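Local structure of Tlr1174 protein (Synechococcus elongatus, 2OZT) at residues A[33-38]-A[96-101]; A[133-138]-A[156-161]. The protein catalyses the metal-dependent dehydration of 2-succinyl-6-hydroxy-2,4-cyclohexadiene-1-carboxylate to 2-succinylbenzoate, a step on the way to phylloquinone. All coordinates share one frame; numbering follows the deposited sequence.

Contact 1: residues A[33-38]-A[96-101]; sequences LRLEDE and QSVGRL
Leu35, near the end of strand 23-36, and Asp37, just beyond it, meet Val98, which follows helix 85-97; these three account for nearly all of the contact. Ahead of Leu35, Arg34 lies on the other face of the strand, held by charge: Arg34 NH1 is 2.9 Å from Glu36 OE1, a salt bridge between residues two apart that strand geometry puts on one side. Leu35 points the opposite way, toward the helix. Leu35 CB lies 3.8 Å from Val98 CG2, the two side chains roughly perpendicular. With Val98 CG1 anti to the backbone N (chi1 174°), CG2 is the branch turned to the leucine and CG1 is left for the aspartate, so valine's two branches let one residue meet both. A leucine suits this buried place because it also packs on Ala94 and Trp95 of the helix and on Trp5 of the neighbouring strand. The sheet and helix 85-97 belong to the alpha-plus-beta capping domain of the enolase superfamily; here the helix lies over the face that bears Leu35, while Glu316 (salt bridge) and Trp319 (cation-pi) of helix 312-320 meet Arg34 on the other. After Glu36, whose side chain again turns away, Asp37 OD2 stands 4.0 Å from Val98 CG1, a van der Waals approach, and takes its hydrogen bond from Gln41 NE2. Val98 and Gly99 are the central residues of a type II turn closed by Arg100 N to Ser97 O; glycine suits the positive phi of its third position. Arg100 NH1 also donates to Gln96 O at 2.7 Å, the oxygen lying in the guanidinium plane.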
ATOM      1  N   LEU A  33      -4.995 -18.693  -2.150  1.00 13.74           N
ATOM      2  CA  LEU A  33      -4.629 -19.931  -1.452  1.00 13.27           C
ATOM      3  C   LEU A  33      -5.789 -20.344  -0.576  1.00 14.69           C
ATOM      4  O   LEU A  33      -6.389 -19.516   0.083  1.00 13.81           O
ATOM      5  CB  LEU A  33      -3.467 -19.699  -0.487  1.00 13.87           C
ATOM      6  CG  LEU A  33      -2.182 -19.186  -1.137  1.00 13.67           C
ATOM      7  CD1 LEU A  33      -1.146 -18.820  -0.079  1.00 16.71           C
ATOM      8  CD2 LEU A  33      -1.581 -20.152  -2.123  1.00 11.83           C
ATOM      9  N   ARG A  34      -6.057 -21.659  -0.572  1.00 15.54           N
ATOM     10  CA  ARG A  34      -7.064 -22.243   0.352  1.00 15.53           C
ATOM     11  C   ARG A  34      -6.427 -23.385   1.116  1.00 15.42           C
ATOM     12  O   ARG A  34      -5.969 -24.329   0.493  1.00 16.18           O
ATOM     13  CB  ARG A  34      -8.266 -22.711  -0.446  1.00 15.77           C
ATOM     14  CG  ARG A  34      -9.388 -23.328   0.460  1.00 16.53           C
ATOM     15  CD  ARG A  34     -10.508 -23.865  -0.400  1.00 17.99           C
ATOM     16  NE  ARG A  34     -11.694 -24.350   0.352  1.00 19.32           N
ATOM     17  CZ  ARG A  34     -11.796 -25.558   0.902  1.00 21.07           C
ATOM     18  NH1 ARG A  34     -10.794 -26.429   0.886  1.00 20.47           N
ATOM     19  NH2 ARG A  34     -12.927 -25.870   1.542  1.00 23.45           N
ATOM     20  N   LEU A  35      -6.453 -23.291   2.462  1.00 16.30           N
ATOM     21  CA  LEU A  35      -5.771 -24.228   3.362  1.00 18.11           C
ATOM     22  C   LEU A  35      -6.868 -24.952   4.133  1.00 17.60           C
ATOM     23  O   LEU A  35      -7.855 -24.354   4.474  1.00 17.18           O
ATOM     24  CB  LEU A  35      -4.878 -23.450   4.331  1.00 18.08           C
ATOM     25  CG  LEU A  35      -3.443 -23.203   3.873  1.00 18.59           C
ATOM     26  CD1 LEU A  35      -3.387 -22.430   2.532  1.00 18.25           C
ATOM     27  CD2 LEU A  35      -2.646 -22.481   4.966  1.00 20.14           C
ATOM     28  N   GLU A  36      -6.716 -26.263   4.335  1.00 18.88           N
ATOM     29  CA  GLU A  36      -7.732 -26.977   5.116  1.00 20.36           C
ATOM     30  C   GLU A  36      -7.054 -27.999   5.997  1.00 21.29           C
ATOM     31  O   GLU A  36      -6.217 -28.765   5.535  1.00 22.39           O
ATOM     32  CB  GLU A  36      -8.743 -27.627   4.189  1.00 19.93           C
ATOM     33  CG  GLU A  36      -9.935 -28.341   4.939  1.00 19.74           C
ATOM     34  CD  GLU A  36     -11.003 -28.884   4.020  1.00 23.76           C
ATOM     35  OE1 GLU A  36     -11.075 -28.512   2.832  1.00 21.49           O
ATOM     36  OE2 GLU A  36     -11.834 -29.716   4.486  1.00 21.36           O
ATOM     37  N   ASP A  37      -7.414 -27.994   7.281  1.00 22.92           N
ATOM     38  CA  ASP A  37      -6.843 -29.007   8.176  1.00 23.56           C
ATOM     39  C   ASP A  37      -7.685 -30.285   8.198  1.00 24.50           C
ATOM     40  O   ASP A  37      -8.751 -30.370   7.564  1.00 23.21           O
ATOM     41  CB  ASP A  37      -6.577 -28.441   9.592  1.00 23.61           C
ATOM     42  CG  ASP A  37      -7.843 -28.070  10.354  1.00 22.69           C
ATOM     43  OD1 ASP A  37      -8.971 -28.507  10.004  1.00 25.04           O
ATOM     44  OD2 ASP A  37      -7.752 -27.322  11.364  1.00 27.95           O
ATOM     45  N   GLU A  38      -7.187 -31.280   8.924  1.00 26.67           N
ATOM     46  CA  GLU A  38      -7.798 -32.615   8.923  1.00 28.60           C
ATOM     47  C   GLU A  38      -9.270 -32.552   9.336  1.00 27.86           C
ATOM     48  O   GLU A  38     -10.092 -33.309   8.812  1.00 27.78           O
ATOM     49  CB  GLU A  38      -7.013 -33.570   9.838  1.00 29.31           C
ATOM     50  CG  GLU A  38      -7.841 -34.779  10.361  1.00 35.95           C
ATOM     51  CD  GLU A  38      -7.854 -35.997   9.439  1.00 42.50           C
ATOM     52  OE1 GLU A  38      -7.064 -36.941   9.698  1.00 45.62           O
ATOM     53  OE2 GLU A  38      -8.674 -36.038   8.486  1.00 44.72           O
ATOM     54  N   GLN A  96      -2.298 -18.255   9.246  1.00 20.06           N
ATOM     55  CA  GLN A  96      -2.810 -17.678  10.489  1.00 20.62           C
ATOM     56  C   GLN A  96      -4.325 -17.649  10.504  1.00 20.24           C
ATOM     57  O   GLN A  96      -4.938 -17.673  11.592  1.00 21.74           O
ATOM     58  CB  GLN A  96      -2.212 -16.291  10.687  1.00 21.16           C
ATOM     59  CG  GLN A  96      -0.703 -16.319  11.038  1.00 26.67           C
ATOM     60  CD  GLN A  96      -0.347 -17.165  12.290  1.00 32.20           C
ATOM     61  OE1 GLN A  96      -1.084 -17.183  13.275  1.00 36.14           O
ATOM     62  NE2 GLN A  96       0.785 -17.854  12.239  1.00 34.36           N
ATOM     63  N   SER A  97      -4.960 -17.634   9.331  1.00 18.95           N
ATOM     64  CA  SER A  97      -6.422 -17.607   9.248  1.00 18.35           C
ATOM     65  C   SER A  97      -7.137 -18.936   9.514  1.00 18.86           C
ATOM     66  O   SER A  97      -8.342 -18.905   9.718  1.00 19.54           O
ATOM     67  CB  SER A  97      -6.906 -17.054   7.891  1.00 18.34           C
ATOM     68  OG  SER A  97      -6.719 -18.016   6.829  1.00 16.18           O
ATOM     69  N   VAL A  98      -6.410 -20.053   9.456  1.00 19.14           N
ATOM     70  CA  VAL A  98      -7.061 -21.378   9.554  1.00 20.14           C
ATOM     71  C   VAL A  98      -7.777 -21.484  10.897  1.00 21.89           C
ATOM     72  O   VAL A  98      -7.133 -21.412  11.952  1.00 23.40           O
ATOM     73  CB  VAL A  98      -6.073 -22.532   9.380  1.00 19.70           C
ATOM     74  CG1 VAL A  98      -6.755 -23.910   9.625  1.00 21.21           C
ATOM     75  CG2 VAL A  98      -5.458 -22.543   7.954  1.00 18.83           C
ATOM     76  N   GLY A  99      -9.094 -21.675  10.814  1.00 22.51           N
ATOM     77  CA  GLY A  99      -9.945 -21.811  12.002  1.00 23.77           C
ATOM     78  C   GLY A  99     -10.142 -20.514  12.761  1.00 25.00           C
ATOM     79  O   GLY A  99     -10.648 -20.521  13.898  1.00 25.38           O
ATOM     80  N   ARG A 100      -9.777 -19.384  12.142  1.00 24.20           N
ATOM     81  CA  ARG A 100      -9.927 -18.052  12.776  1.00 24.31           C
ATOM     82  C   ARG A 100     -10.857 -17.104  12.008  1.00 23.69           C
ATOM     83  O   ARG A 100     -11.056 -15.949  12.408  1.00 24.69           O
ATOM     84  CB  ARG A 100      -8.548 -17.420  13.018  1.00 24.42           C
ATOM     85  CG  ARG A 100      -7.673 -18.186  14.010  1.00 28.67           C
ATOM     86  CD  ARG A 100      -6.431 -17.386  14.406  1.00 36.09           C
ATOM     87  NE  ARG A 100      -5.559 -18.090  15.358  1.00 41.76           N
ATOM     88  CZ  ARG A 100      -4.517 -18.858  15.028  1.00 44.70           C
ATOM     89  NH1 ARG A 100      -4.186 -19.056  13.760  1.00 44.76           N
ATOM     90  NH2 ARG A 100      -3.802 -19.451  15.977  1.00 46.19           N
ATOM     91  N   LEU A 101     -11.425 -17.575  10.900  1.00 22.43           N
ATOM     92  CA  LEU A 101     -12.329 -16.771  10.085  1.00 22.10           C
ATOM     93  C   LEU A 101     -13.788 -16.912  10.499  1.00 22.72           C
ATOM     94  O   LEU A 101     -14.210 -18.017  10.904  1.00 24.16           O
ATOM     95  CB  LEU A 101     -12.195 -17.157   8.611  1.00 22.00           C
ATOM     96  CG  LEU A 101     -10.794 -16.998   8.015  1.00 19.75           C
ATOM     97  CD1 LEU A 101     -10.804 -17.507   6.563  1.00 19.13           C
ATOM     98  CD2 LEU A 101     -10.424 -15.514   8.047  1.00 18.50           C
TER

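Contact 2: residues A[133-138]-A[156-161]. With PO4 (phosphate ion), chain B.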
ATOM      1  N   THR A 133     -11.109  13.123   5.768  1.00 14.67           N
ATOM      2  CA  THR A 133     -10.525  14.418   6.123  1.00 15.23           C
ATOM      3  C   THR A 133      -9.058  14.496   5.734  1.00 15.06           C
ATOM      4  O   THR A 133      -8.448  15.560   5.876  1.00 15.28           O
ATOM      5  CB  THR A 133     -10.714  14.745   7.626  1.00 15.74           C
ATOM      6  OG1 THR A 133     -10.140  13.697   8.400  1.00 18.76           O
ATOM      7  CG2 THR A 133     -12.201  14.921   7.928  1.00 17.87           C
ATOM      8  N   THR A 134      -8.501  13.391   5.223  1.00 13.26           N
ATOM      9  CA  THR A 134      -7.123  13.390   4.697  1.00 13.77           C
ATOM     10  C   THR A 134      -7.216  13.067   3.236  1.00 13.23           C
ATOM     11  O   THR A 134      -8.026  12.217   2.820  1.00 12.97           O
ATOM     12  CB  THR A 134      -6.289  12.298   5.384  1.00 15.11           C
ATOM     13  OG1 THR A 134      -6.202  12.629   6.780  1.00 16.58           O
ATOM     14  CG2 THR A 134      -4.887  12.212   4.816  1.00 14.49           C
ATOM     15  N   PHE A 135      -6.414  13.786   2.439  1.00 11.97           N
ATOM     16  CA  PHE A 135      -6.464  13.709   0.986  1.00 11.65           C
ATOM     17  C   PHE A 135      -5.078  13.483   0.428  1.00 11.09           C
ATOM     18  O   PHE A 135      -4.101  13.890   1.054  1.00 12.63           O
ATOM     19  CB  PHE A 135      -6.973  15.060   0.426  1.00 12.42           C
ATOM     20  CG  PHE A 135      -8.379  15.367   0.865  1.00 11.59           C
ATOM     21  CD1 PHE A 135      -9.449  14.915   0.132  1.00 11.76           C
ATOM     22  CD2 PHE A 135      -8.603  16.053   2.042  1.00 13.11           C
ATOM     23  CE1 PHE A 135     -10.759  15.158   0.551  1.00 12.60           C
ATOM     24  CE2 PHE A 135      -9.924  16.317   2.470  1.00 14.71           C
ATOM     25  CZ  PHE A 135     -10.996  15.823   1.733  1.00 12.11           C
ATOM     26  N   LYS A 136      -5.021  12.883  -0.750  1.00 12.13           N
ATOM     27  CA  LYS A 136      -3.726  12.776  -1.471  1.00 13.51           C
ATOM     28  C   LYS A 136      -3.944  13.258  -2.877  1.00 13.20           C
ATOM     29  O   LYS A 136      -4.822  12.752  -3.576  1.00 13.80           O
ATOM     30  CB  LYS A 136      -3.227  11.323  -1.497  1.00 14.89           C
ATOM     31  CG  LYS A 136      -1.821  11.222  -2.194  1.00 17.74           C
ATOM     32  CD  LYS A 136      -1.213   9.804  -2.097  1.00 22.85           C
ATOM     33  CE  LYS A 136      -1.880   8.840  -3.043  1.00 26.11           C
ATOM     34  NZ  LYS A 136      -1.100   7.584  -3.345  1.00 31.45           N
ATOM     35  N   TRP A 137      -3.180  14.284  -3.272  1.00 13.85           N
ATOM     36  CA  TRP A 137      -3.325  14.885  -4.600  1.00 14.87           C
ATOM     37  C   TRP A 137      -2.082  14.580  -5.427  1.00 13.89           C
ATOM     38  O   TRP A 137      -0.954  14.687  -4.928  1.00 14.87           O
ATOM     39  CB  TRP A 137      -3.467  16.407  -4.436  1.00 13.89           C
ATOM     40  CG  TRP A 137      -3.604  17.190  -5.743  1.00 14.82           C
ATOM     41  CD1 TRP A 137      -4.353  16.842  -6.832  1.00 14.60           C
ATOM     42  CD2 TRP A 137      -2.980  18.434  -6.050  1.00 16.88           C
ATOM     43  NE1 TRP A 137      -4.214  17.805  -7.822  1.00 16.37           N
ATOM     44  CE2 TRP A 137      -3.369  18.779  -7.366  1.00 15.11           C
ATOM     45  CE3 TRP A 137      -2.114  19.292  -5.348  1.00 17.05           C
ATOM     46  CZ2 TRP A 137      -2.942  19.968  -8.001  1.00 17.85           C
ATOM     47  CZ3 TRP A 137      -1.670  20.471  -5.998  1.00 15.64           C
ATOM     48  CH2 TRP A 137      -2.094  20.789  -7.312  1.00 16.87           C
ATOM     49  N   LYS A 138      -2.298  14.191  -6.675  1.00 15.33           N
ATOM     50  CA  LYS A 138      -1.218  13.875  -7.606  1.00 16.76           C
ATOM     51  C   LYS A 138      -0.604  15.142  -8.141  1.00 16.46           C
ATOM     52  O   LYS A 138      -1.320  16.021  -8.646  1.00 17.97           O
ATOM     53  CB  LYS A 138      -1.797  13.037  -8.758  1.00 18.59           C
ATOM     54  CG  LYS A 138      -0.768  12.396  -9.656  1.00 20.83           C
ATOM     55  CD  LYS A 138      -1.449  11.571 -10.741  1.00 26.57           C
ATOM     56  CE  LYS A 138      -0.445  10.694 -11.459  1.00 29.97           C
ATOM     57  NZ  LYS A 138      -1.190   9.854 -12.462  1.00 32.17           N
ATOM     58  N   ALA A 156      -6.554  27.066   0.642  1.00 19.78           N
ATOM     59  CA  ALA A 156      -7.540  28.059   1.089  1.00 20.74           C
ATOM     60  C   ALA A 156      -8.955  27.515   1.217  1.00 20.42           C
ATOM     61  O   ALA A 156      -9.708  27.931   2.112  1.00 22.64           O
ATOM     62  CB  ALA A 156      -7.508  29.247   0.156  1.00 20.85           C
ATOM     63  N   ALA A 157      -9.327  26.596   0.327  1.00 19.84           N
ATOM     64  CA  ALA A 157     -10.671  26.020   0.288  1.00 19.52           C
ATOM     65  C   ALA A 157     -10.928  24.877   1.291  1.00 18.40           C
ATOM     66  O   ALA A 157     -12.038  24.718   1.765  1.00 19.30           O
ATOM     67  CB  ALA A 157     -10.952  25.536  -1.098  1.00 19.26           C
ATOM     68  N   LEU A 158      -9.908  24.068   1.583  1.00 17.45           N
ATOM     69  CA  LEU A 158     -10.127  22.904   2.463  1.00 16.56           C
ATOM     70  C   LEU A 158     -10.571  23.352   3.841  1.00 15.99           C
ATOM     71  O   LEU A 158     -10.086  24.349   4.367  1.00 17.63           O
ATOM     72  CB  LEU A 158      -8.851  22.058   2.572  1.00 15.44           C
ATOM     73  CG  LEU A 158      -8.509  21.215   1.340  1.00 15.69           C
ATOM     74  CD1 LEU A 158      -7.090  20.665   1.491  1.00 17.12           C
ATOM     75  CD2 LEU A 158      -9.472  20.057   1.246  1.00 17.05           C
ATOM     76  N   PRO A 159     -11.518  22.625   4.454  1.00 15.06           N
ATOM     77  CA  PRO A 159     -11.998  23.089   5.774  1.00 15.31           C
ATOM     78  C   PRO A 159     -10.981  22.909   6.882  1.00 15.17           C
ATOM     79  O   PRO A 159     -10.032  22.115   6.751  1.00 15.96           O
ATOM     80  CB  PRO A 159     -13.205  22.170   6.054  1.00 14.70           C
ATOM     81  CG  PRO A 159     -13.589  21.599   4.710  1.00 16.12           C
ATOM     82  CD  PRO A 159     -12.256  21.432   3.993  1.00 15.83           C
ATOM     83  N   PRO A 160     -11.185  23.587   8.018  1.00 15.70           N
ATOM     84  CA  PRO A 160     -10.355  23.345   9.194  1.00 15.77           C
ATOM     85  C   PRO A 160     -10.301  21.876   9.551  1.00 14.73           C
ATOM     86  O   PRO A 160     -11.362  21.176   9.573  1.00 15.22           O
ATOM     87  CB  PRO A 160     -11.078  24.114  10.312  1.00 15.71           C
ATOM     88  CG  PRO A 160     -11.846  25.178   9.583  1.00 16.31           C
ATOM     89  CD  PRO A 160     -12.230  24.622   8.248  1.00 16.36           C
ATOM     90  N   GLY A 161      -9.083  21.410   9.806  1.00 14.19           N
ATOM     91  CA  GLY A 161      -8.889  20.007  10.177  1.00 14.68           C
ATOM     92  C   GLY A 161      -8.476  19.120   9.015  1.00 15.95           C
ATOM     93  O   GLY A 161      -8.141  17.951   9.230  1.00 17.25           O
TER
HETATM   94  P   PO4 B 601      -3.454  11.516   8.885  1.00 26.40           P
HETATM   95  O1  PO4 B 601      -4.743  10.775   8.716  1.00 27.63           O
HETATM   96  O2  PO4 B 601      -2.474  10.838   7.992  1.00 25.75           O
HETATM   97  O3  PO4 B 601      -3.676  12.953   8.409  1.00 27.11           O
HETATM   98  O4  PO4 B 601      -2.788  11.663  10.241  1.00 25.55           O
HETATM   99  O   HOH W   1      -7.447  15.035   8.614  1.00 35.33           O
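Phe135 and Leu158 form a small apolar contact inside a beta-alpha-beta unit of the TIM-barrel domain of the enolase superfamily, between strand 134-138 and the turn that leads from helix 144-157 to strand 163-167; beside it, nearer the surface, a water links Thr133 to Gly161. Phe135 CE2 lies 4.0 Å from Leu158 CD2, the methyl meeting the ring obliquely as the two side chains run antiparallel alongside each other. Phenylalanine suits this buried site between strand and helices, since its ring also packs on Trp124 of helix 120-129 and on Leu164. Leu158, the first residue to leave helical angles, turns its side chain back toward the strand. The water donates to Gly161 O at 3.1 Å and also bonds to Thr133 OG1, 3.0 Å away. Gly161 has phi 98°, where a CB would collide with the carbonyl oxygen of Pro160. The same water reaches Thr134 OG1 at a longer 3.3 Å. With chi1 -64°, Thr134 OG1 stands beside its own backbone N and lies 3.0 Å from O3 of a phosphate probably taken up from the crystallisation liquor; Arg165, His294 and Ala295 also bond the anion. A valine in place of Thr134 would probably cost both the phosphate and the water a polar partner. Farther along the strand, Lys138 is the predicted proton donor, and Lys136 pairs with the metal ligand Asp167. Thr133 O and Gly161 O are both acceptors and cannot bond each other, so the water, donating to Gly161 O and weakly to Thr133 O, makes the link; the buried part is apolar packing.

Overall arrangement
From the N terminus, the chain first runs through the antiparallel sheet of the capping domain. Contact 1 closes a loop of 57 residues, largely helical or irregular, that brings the end of helix 85-97 back to the end of strand 23-36. The chain then enters the parallel barrel, where contact 2 closes a much shorter loop of 17 residues, mostly helix 144-157, within one beta-alpha-beta unit. The two follow in series, neither nesting nor crossing. Their centres lie about 42 Å apart on opposite sides of the chain's centre, and they do not touch: contact 1 is internal to the capping domain, contact 2 to the barrel that carries the metal ligands.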